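Local coordinates for protein ketosynthase (Streptomyces sp. MSC090213JE08, PDB 6KXD) that probably catalyses the decarboxylative condensation of acyl and malonyl units carried on acyl carrier protein, extending a polyketide chain as a ketosynthase, at residues S37-F45 against Q52-D60. Numbering follows the deposited sequence.
Sequences SGARPITRF and QNTACEVPD
Glu57 OE2 accepts two backbone N-H groups, from Thr43 N at 2.8 Å and from Arg44 N at 3.0 Å, which reach it from opposite faces of the carboxylate plane. The other oxygen, OE1, receives the hydroxyl of Thr43 on its syn lone pair, OG1 to OE1 2.6 Å. The chain of Glu57, already pointing toward the other segment, runs extended beyond CG (chi2 179°), which carries the carboxylate to residues 42-44. OE2 lies over the rim of one face of the Arg44 guanidinium; the salt bridge from Arg44 NH2 to Glu57 OE1 is long (3.8 Å), with no N-H aimed at OE1, while NH1 pairs with Glu233. With an alanine here instead of Glu57, the Thr43 and Arg44 N-H groups and the Thr43 hydroxyl would probably lose their shared acceptor, leaving that backbone freer to move. Beside this grip, strands 40-41 and 54-55 form a small two-stranded antiparallel sheet in the N-terminal ketosynthase region, with Arg40 and Ala55 a hydrogen-bonded pair (Arg40 N to Ala55 O 2.9 Å). Ile42 CG1 presses tightly on Ala55 CB at 3.4 Å, and Ile42 also rests on Phe205 of helix 202-210. Bent at chi3 (50°), Arg40 sends NH1 to Glu57 O at 2.7 Å and to Ser20 O, while Pro59 CB lies over one guanidinium face, toward its rim. One buried carboxylate thus ties the 42-44 backbone to segment 52-60, and the two N-H groups, with the charge of Arg44, would be expected to stabilise its negative charge.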
# COMPACT_ATOMS: atom_id res chain seq x y z
N SER A 37 5.70 6.30 27.76
CA SER A 37 5.43 5.00 27.20
C SER A 37 3.94 4.91 26.97
O SER A 37 3.15 5.30 27.82
CB SER A 37 5.93 3.87 28.05
OG SER A 37 5.22 2.68 27.75
N GLY A 38 3.56 4.41 25.79
CA GLY A 38 2.17 4.29 25.47
C GLY A 38 1.58 2.97 25.89
O GLY A 38 0.49 2.63 25.43
N ALA A 39 2.29 2.19 26.72
CA ALA A 39 1.85 0.87 27.10
C ALA A 39 0.68 1.01 28.07
O ALA A 39 0.74 1.78 29.02
CB ALA A 39 3.01 0.08 27.72
N ARG A 40 -0.38 0.25 27.84
CA ARG A 40 -1.53 0.27 28.72
C ARG A 40 -2.27 -1.02 28.46
O ARG A 40 -1.97 -1.68 27.47
CB ARG A 40 -2.42 1.49 28.47
CG ARG A 40 -2.78 1.72 27.00
CD ARG A 40 -3.57 3.00 26.77
NE ARG A 40 -2.94 4.14 27.40
CZ ARG A 40 -1.96 4.86 26.88
NH1 ARG A 40 -1.52 4.62 25.66
NH2 ARG A 40 -1.45 5.85 27.58
N PRO A 41 -3.22 -1.44 29.32
CA PRO A 41 -4.01 -2.63 29.02
C PRO A 41 -4.74 -2.46 27.69
O PRO A 41 -5.18 -1.35 27.31
CB PRO A 41 -5.00 -2.76 30.17
CG PRO A 41 -4.37 -1.94 31.29
CD PRO A 41 -3.58 -0.83 30.62
N ILE A 42 -4.89 -3.58 27.00
CA ILE A 42 -5.70 -3.68 25.80
C ILE A 42 -7.18 -3.59 26.19
O ILE A 42 -7.63 -4.31 27.07
CB ILE A 42 -5.44 -5.01 25.08
CG1 ILE A 42 -4.02 -5.12 24.53
CG2 ILE A 42 -6.48 -5.23 23.99
CD1 ILE A 42 -3.68 -6.54 24.05
N THR A 43 -7.93 -2.72 25.49
CA THR A 43 -9.39 -2.60 25.62
C THR A 43 -10.10 -3.04 24.32
O THR A 43 -11.30 -3.35 24.33
CB THR A 43 -9.76 -1.15 25.98
OG1 THR A 43 -9.31 -0.31 24.92
CG2 THR A 43 -9.12 -0.67 27.27
N ARG A 44 -9.38 -3.07 23.20
CA ARG A 44 -10.05 -3.11 21.89
C ARG A 44 -10.68 -4.48 21.65
O ARG A 44 -11.71 -4.60 20.96
CB ARG A 44 -9.10 -2.75 20.75
CG ARG A 44 -9.85 -2.41 19.46
CD ARG A 44 -10.62 -1.09 19.51
NE ARG A 44 -9.89 -0.05 20.25
CZ ARG A 44 -8.73 0.47 19.87
NH1 ARG A 44 -8.22 0.13 18.70
NH2 ARG A 44 -8.09 1.30 20.67
N PHE A 45 -10.09 -5.52 22.24
CA PHE A 45 -10.58 -6.85 22.06
C PHE A 45 -10.22 -7.66 23.31
O PHE A 45 -9.41 -7.24 24.12
CB PHE A 45 -9.99 -7.49 20.80
CG PHE A 45 -8.50 -7.66 20.85
CD1 PHE A 45 -7.96 -8.83 21.36
CD2 PHE A 45 -7.65 -6.64 20.44
CE1 PHE A 45 -6.59 -8.98 21.45
CE2 PHE A 45 -6.28 -6.80 20.54
CZ PHE A 45 -5.75 -7.96 21.06
N GLN A 52 -1.46 -12.57 28.39
CA GLN A 52 -0.80 -11.29 28.20
C GLN A 52 -1.82 -10.28 27.67
O GLN A 52 -2.75 -10.71 27.01
CB GLN A 52 0.30 -11.48 27.17
CG GLN A 52 1.51 -10.61 27.40
CD GLN A 52 2.48 -10.91 26.28
OE1 GLN A 52 2.75 -12.08 25.96
NE2 GLN A 52 2.99 -9.86 25.67
N ASN A 53 -1.74 -9.02 28.08
CA ASN A 53 -2.85 -8.10 27.73
C ASN A 53 -2.42 -6.62 27.68
O ASN A 53 -3.26 -5.73 27.85
CB ASN A 53 -4.05 -8.28 28.66
CG ASN A 53 -3.92 -7.45 29.91
OD1 ASN A 53 -2.81 -7.26 30.40
ND2 ASN A 53 -5.01 -6.87 30.37
N THR A 54 -1.15 -6.36 27.38
CA THR A 54 -0.62 -5.01 27.22
C THR A 54 -0.37 -4.72 25.73
O THR A 54 0.10 -5.57 24.98
CB THR A 54 0.69 -4.84 27.99
OG1 THR A 54 0.42 -5.19 29.35
CG2 THR A 54 1.25 -3.44 27.89
N ALA A 55 -0.68 -3.50 25.32
CA ALA A 55 -0.42 -3.00 23.98
C ALA A 55 -0.29 -1.50 24.15
O ALA A 55 -0.46 -1.00 25.26
CB ALA A 55 -1.52 -3.38 23.05
N CYS A 56 -0.02 -0.78 23.06
CA CYS A 56 0.13 0.64 23.12
C CYS A 56 -1.03 1.28 22.38
O CYS A 56 -0.83 1.85 21.29
CB CYS A 56 1.45 1.11 22.54
SG CYS A 56 2.88 0.57 23.52
N GLU A 57 -2.21 1.18 22.98
CA GLU A 57 -3.40 1.74 22.41
C GLU A 57 -3.39 3.25 22.55
O GLU A 57 -2.68 3.85 23.39
CB GLU A 57 -4.66 1.22 23.08
CG GLU A 57 -5.06 -0.15 22.63
CD GLU A 57 -6.29 -0.65 23.34
OE1 GLU A 57 -6.89 0.14 24.10
OE2 GLU A 57 -6.67 -1.82 23.12
N VAL A 58 -4.18 3.89 21.67
CA VAL A 58 -4.54 5.26 21.84
C VAL A 58 -5.63 5.25 22.91
O VAL A 58 -6.66 4.57 22.79
CB VAL A 58 -5.00 5.93 20.53
CG1 VAL A 58 -5.65 7.28 20.78
CG2 VAL A 58 -3.84 6.09 19.56
N PRO A 59 -5.40 5.95 24.03
CA PRO A 59 -6.25 5.77 25.21
C PRO A 59 -7.66 6.38 25.11
O PRO A 59 -8.65 5.69 25.45
CB PRO A 59 -5.39 6.45 26.29
CG PRO A 59 -4.66 7.53 25.58
CD PRO A 59 -4.31 6.92 24.23
N ASP A 60 -7.76 7.62 24.62
CA ASP A 60 -8.97 8.41 24.81
C ASP A 60 -9.32 9.17 23.53
O ASP A 60 -9.53 10.39 23.54
CB ASP A 60 -8.82 9.35 26.02
CG ASP A 60 -9.04 8.67 27.36
OD1 ASP A 60 -9.96 7.82 27.46
OD2 ASP A 60 -8.29 8.99 28.31